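PDB 7D9E: gamma-glutamyltransferase 1 Threonine peptidase. MEROPS family T03, which transfers gamma-glutamyl groups, probably from donors such as glutathione or glutamine to amine acceptors or water, and is of interest for theanine synthesis. Local coordinates for residues 97-102 and 239-244; 121-126 and 234-239; 287-292 and 301-306; 307-312 and 348-353. All coordinates share one frame; numbering follows the deposited sequence. Where two conformers were deposited one is given.

The four contacts form two pairs in two well-separated parts of the chain's fold. Interactions 1 and 2 lie together, sharing S239 and touching through L236, and tie the long loop between strand 87-93 and helix 130-141 to the polypeptide around the start of helix 239-244. Interactions 3 and 4 both use helix 297-317. Only interaction 3 is well buried, and it is apolar, centred on a phenylalanine ring; the other three are partly buried. Interaction 1 relies on carboxylates and waters, with a salt bridge at its exposed margin, and interaction 2 on small residues, aliphatic chains and one water. Interaction 4 is polar, its charged groups also finding partners elsewhere, including the neighbouring subunit.

Interaction 1 (97-102 and 239-244); sequences APKAAT and SDDLVD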
loop_
_atom_site.group_PDB
_atom_site.type_symbol
_atom_site.label_atom_id
_atom_site.label_comp_id
_atom_site.label_asym_id
_atom_site.label_seq_id
_atom_site.Cartn_x
_atom_site.Cartn_y
_atom_site.Cartn_z
ATOM N N ALA A 97 11.150 -10.973 7.323
ATOM C CA ALA A 97 10.925 -12.338 7.784
ATOM C C ALA A 97 11.695 -12.584 9.081
ATOM O O ALA A 97 12.852 -12.159 9.205
ATOM C CB ALA A 97 11.419 -13.351 6.746
ATOM N N PRO A 98 11.097 -13.289 10.049
ATOM C CA PRO A 98 11.850 -13.681 11.249
ATOM C C PRO A 98 13.070 -14.525 10.921
ATOM O O PRO A 98 13.158 -15.188 9.886
ATOM C CB PRO A 98 10.823 -14.443 12.106
ATOM C CG PRO A 98 9.496 -14.308 11.396
ATOM C CD PRO A 98 9.667 -13.638 10.103
ATOM N N LYS A 99 14.047 -14.466 11.828
ATOM C CA LYS A 99 15.296 -15.188 11.631
ATOM C C LYS A 99 15.059 -16.685 11.500
ATOM O O LYS A 99 15.834 -17.382 10.835
ATOM C CB LYS A 99 16.229 -14.899 12.807
ATOM C CG LYS A 99 16.774 -13.463 12.765
ATOM C CD LYS A 99 17.587 -13.114 13.992
ATOM C CE LYS A 99 17.801 -11.616 14.111
ATOM N NZ LYS A 99 18.651 -11.085 13.003
ATOM N N ALA A 100 13.995 -17.197 12.108
ATOM C CA ALA A 100 13.677 -18.608 12.022
ATOM C C ALA A 100 12.823 -18.971 10.811
ATOM O O ALA A 100 12.479 -20.145 10.647
ATOM C CB ALA A 100 12.974 -19.068 13.310
ATOM N N ALA A 101 12.520 -18.020 9.937
ATOM C CA ALA A 101 11.775 -18.345 8.729
ATOM C C ALA A 101 12.625 -19.172 7.773
ATOM O O ALA A 101 13.853 -19.083 7.767
ATOM C CB ALA A 101 11.315 -17.057 8.039
ATOM N N THR A 102 11.960 -19.992 6.962
ATOM C CA THR A 102 12.631 -20.862 6.008
ATOM C C THR A 102 11.806 -20.953 4.727
ATOM O O THR A 102 10.583 -20.811 4.744
ATOM C CB THR A 102 12.910 -22.247 6.631
ATOM O OG1 THR A 102 13.985 -22.894 5.931
ATOM C CG2 THR A 102 11.669 -23.123 6.592
ATOM N N SER A 239 12.916 -11.831 20.610
ATOM C CA SER A 239 13.532 -10.559 20.982
ATOM C C SER A 239 14.634 -10.164 20.000
ATOM O O SER A 239 14.763 -8.984 19.642
ATOM C CB SER A 239 14.088 -10.649 22.410
ATOM O OG SER A 239 14.866 -9.491 22.691
ATOM N N ASP A 240 15.427 -11.138 19.530
ATOM C CA ASP A 240 16.487 -10.838 18.569
ATOM C C ASP A 240 15.928 -10.196 17.300
ATOM O O ASP A 240 16.525 -9.263 16.746
ATOM C CB ASP A 240 17.244 -12.114 18.182
ATOM C CG ASP A 240 18.277 -12.532 19.205
ATOM O OD1 ASP A 240 18.207 -12.076 20.368
ATOM O OD2 ASP A 240 19.168 -13.328 18.839
ATOM N N ASP A 241 14.789 -10.705 16.805
ATOM C CA ASP A 241 14.165 -10.146 15.614
ATOM C C ASP A 241 13.792 -8.693 15.843
ATOM O O ASP A 241 14.039 -7.836 14.988
ATOM C CB ASP A 241 12.891 -10.938 15.312
ATOM C CG ASP A 241 13.179 -12.309 14.759
ATOM O OD1 ASP A 241 13.743 -12.406 13.658
ATOM O OD2 ASP A 241 12.858 -13.299 15.435
ATOM N N LEU A 242 13.217 -8.401 17.012
ATOM C CA LEU A 242 12.772 -7.045 17.303
ATOM C C LEU A 242 13.951 -6.095 17.467
ATOM O O LEU A 242 13.942 -4.992 16.911
ATOM C CB LEU A 242 11.886 -7.048 18.546
ATOM C CG LEU A 242 10.559 -7.784 18.372
ATOM C CD1 LEU A 242 9.904 -7.960 19.730
ATOM C CD2 LEU A 242 9.633 -7.044 17.423
ATOM N N VAL A 243 14.980 -6.499 18.218
ATOM C CA VAL A 243 16.096 -5.581 18.437
ATOM C C VAL A 243 16.874 -5.354 17.146
ATOM O O VAL A 243 17.502 -4.303 16.978
ATOM C CB VAL A 243 17.026 -6.031 19.586
ATOM C CG1 VAL A 243 16.247 -6.151 20.889
ATOM C CG2 VAL A 243 17.736 -7.305 19.220
ATOM N N ASP A 244 16.830 -6.294 16.208
ATOM C CA ASP A 244 17.566 -6.147 14.959
ATOM C C ASP A 244 16.791 -5.390 13.880
ATOM O O ASP A 244 17.391 -5.036 12.855
ATOM C CB ASP A 244 18.017 -7.514 14.422
ATOM C CG ASP A 244 19.151 -8.125 15.243
ATOM O OD1 ASP A 244 19.636 -7.461 16.184
ATOM O OD2 ASP A 244 19.558 -9.272 14.958
HETATM O O HOH W 1 14.202 -10.853 11.441
HETATM O O HOH W 2 12.951 -15.894 14.543
#
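D241 OD1 is gripped by two donors, a backbone amide of the 97-102 loop and a water bound to that loop. The backbone N of K99 gives it a direct bond of 2.8 Å to its syn lone pair, with an N-H...O angle of 157°, and water 1, itself bonded to A97 O, donates to D241 OD1 at 2.7 Å. The second carboxylate oxygen is occupied too: water 2 donates to D241 OD2 at 2.7 Å while accepting from A100 N. One acid therefore holds two successive amides of the type I turn P98-A101, one directly and one through water, and P98 CA closes against D241 OD1 at 3.3 Å. T238, the N-cap residue of helix 239-244, is hydrogen-bonded to D241 OD2, which further fixes the rotation of the carboxylate.

The side chain of K99 slides past D241 in the opposite direction, its CG 3.3 Å from D241 OD1. It runs extended through chi2 and chi3, then bends at chi4 (-66°), and this last turn brings K99 NZ to D244 OD2 at 2.8 Å in a salt bridge that uses the anti lone pair of the oxygen. The K99 and D244 side chains cross at about a right angle, and K99 CE lies 3.8 Å from D240 O.

The contact thus has a buried polar centre and an exposed ionic margin. D241 sits in the first turn of its helix, where the helix dipole and the donors round both oxygens would probably favour the ionised carboxylate, whereas the exposed K99-D244 pair is probably weakened by competing solvent.

Interaction 2 (121-126 and 234-239); sequences GAKAAG and GGLITS
G234 follows helix 221-233 in a Schellman motif, its phi positive, and its carbonyl meets the side chain of K123: G234 O lies 3.1 Å from K123 CE. The ammonium stays farther off, with K123 NZ 3.9 Å from G234 O, so it is the methylene that lies against the carbonyl. Next, G235 presents its bare CA to the methyl group of A122, 3.8 Å from A122 CB. The backbones come closest here, and a CB on G235 would probably crowd that methyl.

L236 makes its polar link through water 3, which accepts from L236 N at 2.9 Å and donates to A122 O at 2.8 Å, satisfying one backbone group from each segment. Its side chain crosses that of K123 at about a right angle, L236 CD1 resting 3.6 Å from K123 CG. CG of L236 stands anti to its own carbonyl carbon (chi1 -75°), and from there the two methyls divide: CD1 goes to the lysine, CD2 to the backbone of A100 and A101. I237 turns its side chain back to the loop. Lying anti to CA (chi2 172°), I237 CD1 extends to touch G126 O at 3.6 Å and, more loosely, A125 CB.

The chain then enters helix 239-244 at its N-cap, T238. Helix 221-233 packs beside the contact, M230 touching both A122 and I237. Beyond the 121-126 loop lies the neighbouring subunit, whose N38 bonds G126 N through OD1; the loop is thus held between that subunit and helix 221-233 with the segment that follows it.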
loop_
_atom_site.group_PDB
_atom_site.type_symbol
_atom_site.label_atom_id
_atom_site.label_comp_id
_atom_site.label_asym_id
_atom_site.label_seq_id
_atom_site.Cartn_x
_atom_site.Cartn_y
_atom_site.Cartn_z
ATOM N N GLY A 121 -2.950 -16.522 11.860
ATOM C CA GLY A 121 -2.192 -17.014 12.995
ATOM C C GLY A 121 -0.776 -16.462 13.035
ATOM O O GLY A 121 -0.334 -15.697 12.175
ATOM N N ALA A 122 -0.043 -16.882 14.073
ATOM C CA ALA A 122 1.173 -16.149 14.413
ATOM C C ALA A 122 2.303 -16.401 13.420
ATOM O O ALA A 122 3.162 -15.532 13.235
ATOM C CB ALA A 122 1.637 -16.477 15.831
ATOM N N LYS A 123 2.326 -17.566 12.778
ATOM C CA LYS A 123 3.392 -17.842 11.820
ATOM C C LYS A 123 3.253 -17.030 10.535
ATOM O O LYS A 123 4.193 -17.016 9.727
ATOM C CB LYS A 123 3.428 -19.327 11.509
ATOM C CG LYS A 123 3.796 -20.180 12.719
ATOM C CD LYS A 123 4.322 -21.536 12.268
ATOM C CE LYS A 123 4.640 -22.458 13.449
ATOM N NZ LYS A 123 3.572 -23.466 13.633
ATOM N N ALA A 124 2.133 -16.331 10.342
ATOM C CA ALA A 124 1.937 -15.487 9.174
ATOM C C ALA A 124 2.592 -14.117 9.304
ATOM O O ALA A 124 2.598 -13.360 8.320
ATOM C CB ALA A 124 0.436 -15.303 8.926
ATOM N N ALA A 125 3.138 -13.774 10.470
ATOM C CA ALA A 125 3.584 -12.416 10.732
ATOM C C ALA A 125 5.053 -12.187 10.393
ATOM O O ALA A 125 5.924 -12.996 10.747
ATOM C CB ALA A 125 3.355 -12.066 12.203
ATOM N N GLY A 126 5.318 -11.069 9.724
ATOM C CA GLY A 126 6.656 -10.523 9.678
ATOM C C GLY A 126 6.929 -9.618 10.870
ATOM O O GLY A 126 6.018 -9.224 11.598
ATOM N N GLY A 234 2.806 -20.316 19.068
ATOM C CA GLY A 234 3.735 -21.008 18.189
ATOM C C GLY A 234 4.344 -20.144 17.098
ATOM O O GLY A 234 4.672 -20.652 16.023
ATOM N N GLY A 235 4.510 -18.851 17.343
ATOM C CA GLY A 235 5.092 -17.968 16.360
ATOM C C GLY A 235 6.609 -18.034 16.362
ATOM O O GLY A 235 7.239 -18.754 17.140
ATOM N N LEU A 236 7.199 -17.233 15.475
ATOM C CA LEU A 236 8.635 -17.292 15.232
ATOM C C LEU A 236 9.366 -16.058 15.729
ATOM O O LEU A 236 10.582 -16.119 15.923
ATOM C CB LEU A 236 8.884 -17.378 13.725
ATOM C CG LEU A 236 8.613 -18.698 13.032
ATOM C CD1 LEU A 236 7.138 -18.995 13.026
ATOM C CD2 LEU A 236 9.114 -18.617 11.591
ATOM N N ILE A 237 8.668 -14.944 15.929
ATOM C CA ILE A 237 9.330 -13.691 16.254
ATOM C C ILE A 237 9.894 -13.762 17.662
ATOM O O ILE A 237 9.215 -14.198 18.607
ATOM C CB ILE A 237 8.364 -12.519 16.093
ATOM C CG1 ILE A 237 7.997 -12.397 14.612
ATOM C CG2 ILE A 237 8.997 -11.199 16.550
ATOM C CD1 ILE A 237 6.902 -11.404 14.357
ATOM N N THR A 238 11.161 -13.366 17.793
ATOM C CA THR A 238 11.901 -13.387 19.047
ATOM C C THR A 238 12.394 -11.984 19.391
ATOM O O THR A 238 12.328 -11.061 18.589
ATOM C CB THR A 238 13.130 -14.321 18.956
ATOM O OG1 THR A 238 14.060 -13.798 17.999
ATOM C CG2 THR A 238 12.729 -15.737 18.576
ATOM N N SER A 239 12.916 -11.831 20.610
ATOM C CA SER A 239 13.532 -10.559 20.982
ATOM C C SER A 239 14.634 -10.164 20.000
ATOM O O SER A 239 14.763 -8.984 19.642
ATOM C CB SER A 239 14.088 -10.649 22.410
ATOM O OG SER A 239 14.866 -9.491 22.691
HETATM O O HOH W 3 5.917 -15.642 13.487
#

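Interaction 3 (287-292 and 301-306); sequences ADFKGV and HLLSEI
L302 lays a methyl over the face of the F289 ring, where the short, weakly bonded helix 286-289 and the type II turn after it pack on helix 297-317. L302 CD1 stands 3.8 Å from the centroid of the F289 ring and only 11° off the normal, a CH-pi contact almost over the centre. F289 holds CG anti to its carbonyl carbon (chi1 -80°), which carries the ring out to helix 297-317. The two side chains come from opposite directions, so they overlap along their lengths: L302 CB reaches the ring's far end, 3.6 Å from F289 CZ, while L302 CD1 reaches back to the carbonyl of the residue before F289, 3.7 Å from D288 O. This follows from an extended leucine, with CG anti to the carbonyl carbon (chi1 -75°) and CD1 anti to CA.

L303 CD2 approaches near the ring plane, 3.9 Å from F289 CE1, with its side chain crossing the phenylalanine's at about a right angle. One turn on, I306 CD1 comes in near the ring plane on the other side of CZ, 4.2 Å from F289 CZ. The ring is thus lodged among L302, L303 and I306, and K282 makes a cation-pi contact with it. With F289 cut back to an alanine, a gap would probably open among these three side chains, and the L302 methyl would lose its aromatic face.

D288 spends its charge away from this apolar contact, in a salt bridge to R285. Cohesion between the segments accordingly rests on dispersion and CH-pi contacts, whose strength depends on side-chain fit.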
loop_
_atom_site.group_PDB
_atom_site.type_symbol
_atom_site.label_atom_id
_atom_site.label_comp_id
_atom_site.label_asym_id
_atom_site.label_seq_id
_atom_site.Cartn_x
_atom_site.Cartn_y
_atom_site.Cartn_z
ATOM N N ALA A 287 0.462 7.096 -30.223
ATOM C CA ALA A 287 -0.363 7.125 -31.428
ATOM C C ALA A 287 -1.562 6.187 -31.306
ATOM O O ALA A 287 -2.631 6.475 -31.865
ATOM C CB ALA A 287 0.464 6.791 -32.671
ATOM N N ASP A 288 -1.414 5.071 -30.592
ATOM C CA ASP A 288 -2.508 4.124 -30.421
ATOM C C ASP A 288 -3.550 4.605 -29.421
ATOM O O ASP A 288 -4.707 4.178 -29.502
ATOM C CB ASP A 288 -1.953 2.782 -29.945
ATOM C CG ASP A 288 -1.036 2.145 -30.966
ATOM O OD1 ASP A 288 -1.532 1.698 -32.018
ATOM O OD2 ASP A 288 0.188 2.109 -30.707
ATOM N N PHE A 289 -3.172 5.484 -28.501
ATOM C CA PHE A 289 -4.110 6.044 -27.539
ATOM C C PHE A 289 -4.813 7.291 -28.065
ATOM O O PHE A 289 -5.768 7.755 -27.432
ATOM C CB PHE A 289 -3.382 6.380 -26.233
ATOM C CG PHE A 289 -3.142 5.199 -25.350
ATOM C CD1 PHE A 289 -4.119 4.765 -24.455
ATOM C CD2 PHE A 289 -1.939 4.502 -25.406
ATOM C CE1 PHE A 289 -3.904 3.673 -23.641
ATOM C CE2 PHE A 289 -1.713 3.408 -24.612
ATOM C CZ PHE A 289 -2.685 2.986 -23.705
ATOM N N LYS A 290 -4.375 7.838 -29.200
ATOM C CA LYS A 290 -4.894 9.116 -29.669
ATOM C C LYS A 290 -6.349 8.968 -30.084
ATOM O O LYS A 290 -6.696 8.101 -30.892
ATOM C CB LYS A 290 -4.049 9.632 -30.837
ATOM C CG LYS A 290 -4.501 10.972 -31.392
ATOM C CD LYS A 290 -3.418 11.631 -32.240
ATOM C CE LYS A 290 -3.941 12.889 -32.910
ATOM N N GLY A 291 -7.205 9.807 -29.510
ATOM C CA GLY A 291 -8.619 9.742 -29.804
ATOM C C GLY A 291 -9.376 8.632 -29.107
ATOM O O GLY A 291 -10.589 8.501 -29.319
ATOM N N VAL A 292 -8.717 7.834 -28.279
ATOM C CA VAL A 292 -9.371 6.715 -27.611
ATOM C C VAL A 292 -9.963 7.208 -26.297
ATOM O O VAL A 292 -9.272 7.843 -25.489
ATOM C CB VAL A 292 -8.375 5.562 -27.390
ATOM C CG1 VAL A 292 -9.012 4.432 -26.600
ATOM C CG2 VAL A 292 -7.896 5.060 -28.742
ATOM N N HIS A 301 -8.331 -2.518 -23.192
ATOM C CA HIS A 301 -7.510 -3.536 -23.830
ATOM C C HIS A 301 -6.054 -3.093 -23.893
ATOM O O HIS A 301 -5.144 -3.873 -23.600
ATOM C CB HIS A 301 -8.033 -3.825 -25.234
ATOM C CG HIS A 301 -7.069 -4.605 -26.054
ATOM N ND1 HIS A 301 -6.712 -5.897 -25.733
ATOM C CD2 HIS A 301 -6.344 -4.269 -27.145
ATOM C CE1 HIS A 301 -5.823 -6.330 -26.610
ATOM N NE2 HIS A 301 -5.587 -5.362 -27.477
ATOM N N LEU A 302 -5.816 -1.837 -24.274
ATOM C CA LEU A 302 -4.449 -1.328 -24.336
ATOM C C LEU A 302 -3.779 -1.394 -22.972
ATOM O O LEU A 302 -2.641 -1.859 -22.858
ATOM C CB LEU A 302 -4.448 0.100 -24.871
ATOM C CG LEU A 302 -4.679 0.277 -26.377
ATOM C CD1 LEU A 302 -4.875 1.747 -26.719
ATOM C CD2 LEU A 302 -3.515 -0.310 -27.158
ATOM N N LEU A 303 -4.468 -0.948 -21.909
ATOM C CA LEU A 303 -3.846 -1.035 -20.588
ATOM C C LEU A 303 -3.525 -2.482 -20.240
ATOM O O LEU A 303 -2.470 -2.768 -19.653
ATOM C CB LEU A 303 -4.726 -0.434 -19.497
ATOM C CG LEU A 303 -5.117 1.038 -19.600
ATOM C CD1 LEU A 303 -5.502 1.562 -18.201
ATOM C CD2 LEU A 303 -4.054 1.926 -20.212
ATOM N N SER A 304 -4.438 -3.408 -20.577
ATOM C CA SER A 304 -4.225 -4.817 -20.266
ATOM C C SER A 304 -3.008 -5.365 -20.993
ATOM O O SER A 304 -2.246 -6.152 -20.423
ATOM C CB SER A 304 -5.470 -5.633 -20.612
ATOM O OG SER A 304 -6.610 -5.157 -19.887
ATOM N N GLU A 305 -2.796 -4.944 -22.246
ATOM C CA GLU A 305 -1.635 -5.412 -22.998
ATOM C C GLU A 305 -0.347 -4.927 -22.352
ATOM O O GLU A 305 0.661 -5.652 -22.331
ATOM C CB GLU A 305 -1.714 -4.912 -24.437
ATOM C CG GLU A 305 -2.665 -5.696 -25.321
ATOM C CD GLU A 305 -2.113 -7.063 -25.693
ATOM O OE1 GLU A 305 -1.030 -7.131 -26.330
ATOM O OE2 GLU A 305 -2.751 -8.079 -25.344
ATOM N N ILE A 306 -0.354 -3.699 -21.832
ATOM C CA ILE A 306 0.812 -3.197 -21.121
ATOM C C ILE A 306 1.005 -3.968 -19.821
ATOM O O ILE A 306 2.120 -4.400 -19.494
ATOM C CB ILE A 306 0.687 -1.683 -20.877
ATOM C CG1 ILE A 306 0.444 -0.935 -22.189
ATOM C CG2 ILE A 306 1.954 -1.180 -20.213
ATOM C CD1 ILE A 306 0.226 0.550 -22.003
#

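Interaction 4 (307-312 and 348-353); sequences EKRVFA and AISATE
K308 and R309, neighbours on the long helix 297-317, reach out to the irregular segment 348-353 that runs alongside the helix after helix 334-343, in a chain of the Ntn-hydrolase clan. From CB the K308 side chain runs out towards that segment. K308 CD passes S350 CB loosely at 4.4 Å, and K308 CE settles 3.5 Å from S350 O and also near T352 OG1. A bend at chi4 (60°) then places NZ beside the methyl of I349, with K308 NZ 3.8 Å from I349 CG2. The charge has its strongest partner in D132 of the neighbouring subunit, so this lysine links helix, segment and subunit.

R309 bends at chi2 (81°) and brings the edge of its guanidinium to S350. R309 NH2 donates to S350 OG at 2.9 Å with an angle of 162°, the oxygen lying nearly in the guanidinium plane. NH1 pairs with E305, which also bonds S350 OG, and NE pairs with E343; all three guanidinium nitrogens have a partner, which holds the group against turning. With a methionine here, S350 would probably lose its donor, and E305 and E343 would be left without their shared positive charge.

At the far end of the segment, water 4 accepts from K308 NZ at 3.1 Å and donates to T352 OG1 at 2.7 Å.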
loop_
_atom_site.group_PDB
_atom_site.type_symbol
_atom_site.label_atom_id
_atom_site.label_comp_id
_atom_site.label_asym_id
_atom_site.label_seq_id
_atom_site.Cartn_x
_atom_site.Cartn_y
_atom_site.Cartn_z
ATOM N N GLU A 307 -0.084 -4.193 -19.085
ATOM C CA GLU A 307 0.000 -4.873 -17.797
ATOM C C GLU A 307 0.517 -6.299 -17.939
ATOM O O GLU A 307 1.216 -6.787 -17.042
ATOM C CB GLU A 307 -1.351 -4.822 -17.077
ATOM C CG GLU A 307 -1.681 -3.374 -16.675
ATOM C CD GLU A 307 -3.147 -3.093 -16.479
ATOM O OE1 GLU A 307 -3.991 -3.938 -16.835
ATOM O OE2 GLU A 307 -3.448 -1.986 -15.976
ATOM N N LYS A 308 0.238 -6.956 -19.070
ATOM C CA LYS A 308 0.765 -8.296 -19.295
ATOM C C LYS A 308 2.280 -8.315 -19.151
ATOM O O LYS A 308 2.849 -9.214 -18.514
ATOM C CB LYS A 308 0.384 -8.779 -20.693
ATOM C CG LYS A 308 -1.006 -9.425 -20.781
ATOM C CD LYS A 308 -1.275 -9.833 -22.214
ATOM C CE LYS A 308 -2.246 -11.007 -22.335
ATOM N NZ LYS A 308 -3.593 -10.701 -21.733
ATOM N N ARG A 309 2.954 -7.335 -19.771
ATOM C CA ARG A 309 4.413 -7.322 -19.786
ATOM C C ARG A 309 4.963 -6.909 -18.428
ATOM O O ARG A 309 5.977 -7.449 -17.973
ATOM C CB ARG A 309 4.909 -6.381 -20.887
ATOM C CG ARG A 309 4.976 -7.021 -22.266
ATOM C CD ARG A 309 3.598 -7.032 -22.913
ATOM N NE ARG A 309 3.580 -7.856 -24.117
ATOM C CZ ARG A 309 2.522 -8.004 -24.907
ATOM N NH1 ARG A 309 1.399 -7.376 -24.617
ATOM N NH2 ARG A 309 2.587 -8.801 -25.966
ATOM N N VAL A 310 4.307 -5.961 -17.770
ATOM C CA VAL A 310 4.706 -5.517 -16.439
ATOM C C VAL A 310 4.665 -6.674 -15.454
ATOM O O VAL A 310 5.596 -6.882 -14.661
ATOM C CB VAL A 310 3.802 -4.355 -15.992
ATOM C CG1 VAL A 310 4.029 -4.022 -14.520
ATOM C CG2 VAL A 310 4.045 -3.158 -16.859
ATOM N N PHE A 311 3.579 -7.457 -15.476
ATOM C CA PHE A 311 3.480 -8.533 -14.503
ATOM C C PHE A 311 4.386 -9.701 -14.857
ATOM O O PHE A 311 4.815 -10.433 -13.957
ATOM C CB PHE A 311 2.033 -8.963 -14.318
ATOM C CG PHE A 311 1.298 -8.095 -13.335
ATOM C CD1 PHE A 311 1.358 -8.376 -11.979
ATOM C CD2 PHE A 311 0.600 -6.970 -13.759
ATOM C CE1 PHE A 311 0.711 -7.563 -11.062
ATOM C CE2 PHE A 311 -0.054 -6.143 -12.830
ATOM C CZ PHE A 311 -0.003 -6.453 -11.495
ATOM N N ALA A 312 4.701 -9.890 -16.142
ATOM C CA ALA A 312 5.693 -10.910 -16.484
ATOM C C ALA A 312 7.037 -10.611 -15.828
ATOM O O ALA A 312 7.683 -11.515 -15.273
ATOM C CB ALA A 312 5.864 -11.011 -18.000
ATOM N N ALA A 348 -5.783 -6.879 -30.735
ATOM C CA ALA A 348 -6.123 -8.218 -30.273
ATOM C C ALA A 348 -5.305 -8.573 -29.038
ATOM O O ALA A 348 -4.267 -7.974 -28.761
ATOM C CB ALA A 348 -5.881 -9.266 -31.369
ATOM N N ILE A 349 -5.788 -9.576 -28.302
ATOM C CA ILE A 349 -5.104 -10.032 -27.101
ATOM C C ILE A 349 -3.872 -10.836 -27.493
ATOM O O ILE A 349 -3.958 -11.796 -28.271
ATOM C CB ILE A 349 -6.044 -10.896 -26.252
ATOM C CG1 ILE A 349 -7.262 -10.085 -25.789
ATOM C CG2 ILE A 349 -5.304 -11.440 -25.044
ATOM C CD1 ILE A 349 -8.308 -10.937 -25.086
ATOM N N SER A 350 -2.731 -10.475 -26.915
ATOM C CA SER A 350 -1.510 -11.247 -27.102
ATOM C C SER A 350 -1.626 -12.610 -26.433
ATOM O O SER A 350 -2.210 -12.740 -25.355
ATOM C CB SER A 350 -0.340 -10.499 -26.466
ATOM O OG SER A 350 0.014 -9.345 -27.204
ATOM N N ALA A 351 -1.021 -13.625 -27.053
ATOM C CA ALA A 351 -1.039 -14.956 -26.467
ATOM C C ALA A 351 -0.305 -14.942 -25.136
ATOM O O ALA A 351 0.883 -14.611 -25.074
ATOM C CB ALA A 351 -0.370 -15.949 -27.423
ATOM N N THR A 352 -1.016 -15.305 -24.066
ATOM C CA THR A 352 -0.436 -15.252 -22.728
ATOM C C THR A 352 0.800 -16.132 -22.636
ATOM O O THR A 352 1.793 -15.750 -22.008
ATOM C CB THR A 352 -1.491 -15.687 -21.708
ATOM O OG1 THR A 352 -2.558 -14.732 -21.706
ATOM C CG2 THR A 352 -0.907 -15.778 -20.313
ATOM N N GLU A 353 0.755 -17.308 -23.274
ATOM C CA GLU A 353 1.871 -18.240 -23.217
ATOM C C GLU A 353 3.127 -17.639 -23.835
ATOM O O GLU A 353 4.244 -18.028 -23.479
ATOM C CB GLU A 353 1.512 -19.552 -23.935
ATOM C CG GLU A 353 0.136 -20.197 -23.616
ATOM C CD GLU A 353 -1.087 -19.383 -24.047
ATOM O OE1 GLU A 353 -2.177 -19.592 -23.471
ATOM O OE2 GLU A 353 -0.957 -18.532 -24.955
HETATM O O HOH W 4 -3.310 -12.998 -19.736
#